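Local coordinates for Glyco_hydro_cc domain-containing protein (Cryptococcus neoformans, PDB 6UBC) that probably binds beta-1,3-glucan oligosaccharides, as a fungal member of glycoside hydrolase family GH128, subgroup VII, at residues Ser213-Gln216 against Gly217-Trp221; Ser330-Ser333 against Thr334-Ile338. All blocks are in the same frame, centred on the assembly; numbering follows the deposited sequence.

Contact 1. Residues Ser213-Gln216 against Gly217-Trp221; sequences SFLQ and GHIGW
The imidazole of His218 has the carbonyl O of Leu215 at its edge, near the ring plane, 3.9 Å from CD2, while the carbonyl O of Gln216 approaches the ring obliquely, 3.7 Å from the same CD2. The other flat group, the side-chain amide of Gln216, turns back along the chain: NE2 donates to Ser213 O over 2.8 Å, nearly straight at 170° and with the acceptor in the amide plane. CG of Gln216 sits between the backbone N and the carbonyl carbon (chi1 64°), and the extended chain beyond it carries the amide back to the last turn of the helix, where it takes up a carbonyl at the helix end.

Leu215 to His218 form a type II beta turn, closed by His218 N donating to Leu215 O at 2.9 Å, in the carbonyl plane. Gly217 occupies the third position with positive phi (90°), as is usual for glycine in a type II turn. Just past the turn, Ile219 lays its branched side chain against Leu215: CG2 meets Leu215 CB at 4.0 Å and CG1 lies 3.7 Å from Leu215 O, so Ile219 rests carbon atoms against the same carbonyl O that accepts the turn bond.

Leu215 and Ile219 are buried against helix 431-441, on Leu437 and Ile440 respectively. His218 leans on Leu437 and Ser441 of that helix and hydrogen-bonds through ND1 to His444 O at the chain terminus. The turn thus links helix 212-215 to strand 221-223, whose Trp221 meets the ring of Trp367 and packs on strand 406-411.

Contact 2. Residues Ser330-Ser333 against Thr334-Ile338; sequences SQIS and TSWDI
Ile332 extends its CD1 methyl to the benzo part of the Trp336 indole, touching CE3 and CZ3 at 3.9 Å each. The methyl approaches the ring obliquely, and the two side chains cross at about a right angle. With chi1 at 58° and chi2 at -172°, the CG1-CD1 arm of Ile332 runs out beside the Thr334 carbonyl, whose O is 3.6 Å from CD1, and on to the ring. The same methyl comes 4.0 Å from Ser335 CA, so Ile332 packs along the inner side of the bend in the chain.

Over one face of the indole stands Ser335 OG, 3.8 Å above the plane and displaced toward the rim. The ring has further partners outside the loop: NE1 hydrogen-bonds to Thr339 OG1, Lys364 makes a cation-pi contact and Tyr362 meets the ring edge-to-face.

No hydrogen bond joins 330-333 to 334-338. The bend is held from outside instead: Asp295 receives Ser333 N on OD2 and Thr334 N on OD1, so one carboxylate grips two successive amides, whose N atoms lie 2.7 Å apart. Close by, Trp294 NE1 donates to Thr334 O, the carbonyl that the Ile332 side chain runs alongside. Ser333 and Thr334 point their CB atoms away from each other's segment, whereas Ile332 and Trp336 are buried.

Helix 324-331 ends here, Ile332 being the first residue to leave helical backbone angles, and the chain runs through this loop into strand 339-345. An alpha-to-beta connection of this kind, joining a helix to the next parallel strand, is a recurring element of the beta/alpha-barrel architecture of GH128 enzymes.

In the fold
Contact 1 comes first along the chain and is complete before contact 2 begins; both belong to the glycosyl hydrolase catalytic core. Their centres lie 30 Å apart on opposite sides of the chain's centre, with nearest atoms about 9 Å apart and no touch. Each is a helix-to-strand connection: contact 1 leads from helix 212-215 into strand 221-223, and contact 2 from helix 324-331 into strand 339-345. The two strands belong to the same mixed sheet, linked through 204-207, 406-411 and 366-375 in successive parallel pairings. The contacts are therefore two alpha-to-beta steps, differently built, at separate places around one largely parallel barrel-like core.

Contact 1. Residues Ser213-Gln216 against Gly217-Trp221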
loop_
_atom_site.group_PDB
_atom_site.type_symbol
_atom_site.label_atom_id
_atom_site.label_comp_id
_atom_site.label_asym_id
_atom_site.label_seq_id
_atom_site.Cartn_x
_atom_site.Cartn_y
_atom_site.Cartn_z
ATOM N N SER A 213 -6.664 4.553 16.111
ATOM C CA SER A 213 -7.176 5.358 17.238
ATOM C C SER A 213 -6.231 6.557 17.404
ATOM O O SER A 213 -6.691 7.616 17.868
ATOM C CB SER A 213 -7.379 4.586 18.479
ATOM O OG SER A 213 -6.173 4.005 18.897
ATOM N N PHE A 214 -4.951 6.401 17.079
ATOM C CA PHE A 214 -3.919 7.455 17.273
ATOM C C PHE A 214 -3.926 8.459 16.133
ATOM O O PHE A 214 -3.680 9.666 16.410
ATOM C CB PHE A 214 -2.507 6.913 17.433
ATOM C CG PHE A 214 -2.287 6.113 18.683
ATOM C CD1 PHE A 214 -1.978 6.716 19.892
ATOM C CD2 PHE A 214 -2.394 4.727 18.640
ATOM C CE1 PHE A 214 -1.767 5.939 21.035
ATOM C CE2 PHE A 214 -2.179 3.954 19.790
ATOM C CZ PHE A 214 -1.874 4.558 20.987
ATOM N N LEU A 215 -4.185 8.024 14.905
ATOM C CA LEU A 215 -4.005 8.903 13.713
ATOM C C LEU A 215 -5.330 9.527 13.274
ATOM O O LEU A 215 -5.329 10.377 12.358
ATOM C CB LEU A 215 -3.359 8.149 12.555
ATOM C CG LEU A 215 -2.025 7.452 12.850
ATOM C CD1 LEU A 215 -1.477 6.778 11.591
ATOM C CD2 LEU A 215 -0.987 8.359 13.404
ATOM N N GLN A 216 -6.423 9.081 13.864
ATOM C CA GLN A 216 -7.783 9.523 13.496
ATOM C C GLN A 216 -7.812 11.060 13.407
ATOM O O GLN A 216 -7.215 11.810 14.218
ATOM C CB GLN A 216 -8.863 8.949 14.413
ATOM C CG GLN A 216 -8.708 9.442 15.833
ATOM C CD GLN A 216 -9.798 8.932 16.738
ATOM O OE1 GLN A 216 -10.966 9.261 16.500
ATOM N NE2 GLN A 216 -9.418 8.217 17.799
ATOM N N GLY A 217 -8.481 11.529 12.372
ATOM C CA GLY A 217 -8.609 12.963 12.111
ATOM C C GLY A 217 -7.469 13.465 11.226
ATOM O O GLY A 217 -7.526 14.603 10.800
ATOM N N HIS A 218 -6.415 12.718 10.956
ATOM C CA HIS A 218 -5.279 13.242 10.136
ATOM C C HIS A 218 -4.980 12.305 8.952
ATOM O O HIS A 218 -3.942 12.459 8.369
ATOM C CB HIS A 218 -4.025 13.454 10.987
ATOM C CG HIS A 218 -4.206 14.329 12.166
ATOM N ND1 HIS A 218 -4.139 15.708 12.060
ATOM C CD2 HIS A 218 -4.379 14.003 13.476
ATOM C CE1 HIS A 218 -4.311 16.212 13.279
ATOM N NE2 HIS A 218 -4.482 15.151 14.179
ATOM N N ILE A 219 -5.868 11.345 8.664
ATOM C CA ILE A 219 -5.647 10.343 7.594
ATOM C C ILE A 219 -6.890 10.274 6.728
ATOM O O ILE A 219 -8.030 10.551 7.276
ATOM C CB ILE A 219 -5.353 8.973 8.209
ATOM C CG1 ILE A 219 -6.370 8.562 9.281
ATOM C CG2 ILE A 219 -3.940 8.935 8.714
ATOM C CD1 ILE A 219 -6.378 7.027 9.445
ATOM N N GLY A 220 -6.715 9.978 5.434
ATOM C CA GLY A 220 -7.837 9.809 4.508
ATOM C C GLY A 220 -8.394 8.397 4.442
ATOM O O GLY A 220 -9.546 8.228 3.973
ATOM N N TRP A 221 -7.605 7.399 4.869
ATOM C CA TRP A 221 -7.853 5.995 4.508
ATOM C C TRP A 221 -6.981 5.081 5.336
ATOM O O TRP A 221 -5.961 5.567 5.951
ATOM C CB TRP A 221 -7.589 5.768 3.025
ATOM C CG TRP A 221 -6.167 5.966 2.579
ATOM C CD1 TRP A 221 -5.510 7.170 2.488
ATOM C CD2 TRP A 221 -5.173 4.969 2.317
ATOM N NE1 TRP A 221 -4.206 6.998 2.121
ATOM C CE2 TRP A 221 -3.986 5.647 1.948
ATOM C CE3 TRP A 221 -5.179 3.575 2.300
ATOM C CZ2 TRP A 221 -2.821 4.969 1.610
ATOM C CZ3 TRP A 221 -4.037 2.915 1.896
ATOM C CH2 TRP A 221 -2.881 3.610 1.555
#

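Contact 2. Residues Ser330-Ser333 against Thr334-Ile338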
loop_
_atom_site.group_PDB
_atom_site.type_symbol
_atom_site.label_atom_id
_atom_site.label_comp_id
_atom_site.label_asym_id
_atom_site.label_seq_id
_atom_site.Cartn_x
_atom_site.Cartn_y
_atom_site.Cartn_z
ATOM N N SER A 330 0.257 -7.307 -19.134
ATOM C CA SER A 330 0.050 -7.900 -20.469
ATOM C C SER A 330 -1.078 -8.915 -20.444
ATOM O O SER A 330 -1.881 -8.908 -21.405
ATOM C CB SER A 330 1.289 -8.534 -20.970
ATOM O OG SER A 330 2.176 -7.493 -21.247
ATOM N N GLN A 331 -1.170 -9.713 -19.393
ATOM C CA GLN A 331 -2.108 -10.876 -19.287
ATOM C C GLN A 331 -3.499 -10.522 -18.752
ATOM O O GLN A 331 -4.423 -11.183 -19.142
ATOM C CB GLN A 331 -1.465 -11.952 -18.436
ATOM C CG GLN A 331 -0.197 -12.460 -19.146
ATOM C CD GLN A 331 0.493 -13.592 -18.407
ATOM O OE1 GLN A 331 -0.163 -14.443 -17.803
ATOM N NE2 GLN A 331 1.821 -13.617 -18.499
ATOM N N ILE A 332 -3.670 -9.492 -17.952
ATOM C CA ILE A 332 -5.002 -9.116 -17.396
ATOM C C ILE A 332 -5.864 -8.488 -18.483
ATOM O O ILE A 332 -5.354 -7.820 -19.367
ATOM C CB ILE A 332 -4.939 -8.210 -16.153
ATOM C CG1 ILE A 332 -4.181 -6.895 -16.419
ATOM C CG2 ILE A 332 -4.295 -8.982 -15.044
ATOM C CD1 ILE A 332 -3.942 -6.099 -15.184
ATOM N N SER A 333 -7.184 -8.693 -18.358
ATOM C CA SER A 333 -8.168 -8.125 -19.306
ATOM C C SER A 333 -8.679 -6.800 -18.785
ATOM O O SER A 333 -9.117 -5.973 -19.602
ATOM C CB SER A 333 -9.251 -9.135 -19.635
ATOM O OG SER A 333 -8.681 -10.127 -20.521
ATOM N N THR A 334 -8.771 -6.630 -17.482
ATOM C CA THR A 334 -9.227 -5.352 -16.851
ATOM C C THR A 334 -8.040 -4.727 -16.140
ATOM O O THR A 334 -7.480 -5.414 -15.235
ATOM C CB THR A 334 -10.371 -5.578 -15.861
ATOM O OG1 THR A 334 -11.457 -6.066 -16.652
ATOM C CG2 THR A 334 -10.737 -4.333 -15.080
ATOM N N SER A 335 -7.598 -3.541 -16.547
ATOM C CA SER A 335 -6.355 -2.963 -15.967
ATOM C C SER A 335 -6.692 -2.353 -14.602
ATOM O O SER A 335 -7.888 -2.238 -14.217
ATOM C CB SER A 335 -5.575 -2.004 -16.861
ATOM O OG SER A 335 -4.206 -1.822 -16.323
ATOM N N TRP A 336 -5.662 -1.929 -13.902
ATOM C CA TRP A 336 -5.855 -1.217 -12.635
ATOM C C TRP A 336 -6.057 0.278 -12.911
ATOM O O TRP A 336 -5.654 0.756 -14.023
ATOM C CB TRP A 336 -4.692 -1.469 -11.700
ATOM C CG TRP A 336 -3.348 -1.046 -12.222
ATOM C CD1 TRP A 336 -2.785 0.181 -12.058
ATOM C CD2 TRP A 336 -2.356 -1.875 -12.821
ATOM N NE1 TRP A 336 -1.527 0.179 -12.550
ATOM C CE2 TRP A 336 -1.217 -1.082 -12.998
ATOM C CE3 TRP A 336 -2.297 -3.209 -13.195
ATOM C CZ2 TRP A 336 -0.071 -1.574 -13.591
ATOM C CZ3 TRP A 336 -1.152 -3.691 -13.793
ATOM C CH2 TRP A 336 -0.063 -2.868 -14.008
ATOM N N ASP A 337 -6.586 0.978 -11.908
ATOM C CA ASP A 337 -6.731 2.457 -11.954
ATOM C C ASP A 337 -5.480 3.124 -11.380
ATOM O O ASP A 337 -5.087 4.185 -11.863
ATOM C CB ASP A 337 -7.980 2.866 -11.194
ATOM C CG ASP A 337 -9.230 2.272 -11.745
ATOM O OD1 ASP A 337 -9.449 2.477 -12.906
ATOM O OD2 ASP A 337 -9.973 1.641 -11.007
ATOM N N ILE A 338 -4.931 2.517 -10.322
ATOM C CA ILE A 338 -3.871 3.097 -9.449
ATOM C C ILE A 338 -2.725 2.091 -9.301
ATOM O O ILE A 338 -2.997 0.951 -8.961
ATOM C CB ILE A 338 -4.456 3.567 -8.111
ATOM C CG1 ILE A 338 -5.419 4.747 -8.331
ATOM C CG2 ILE A 338 -3.351 3.906 -7.126
ATOM C CD1 ILE A 338 -6.150 5.127 -7.112
#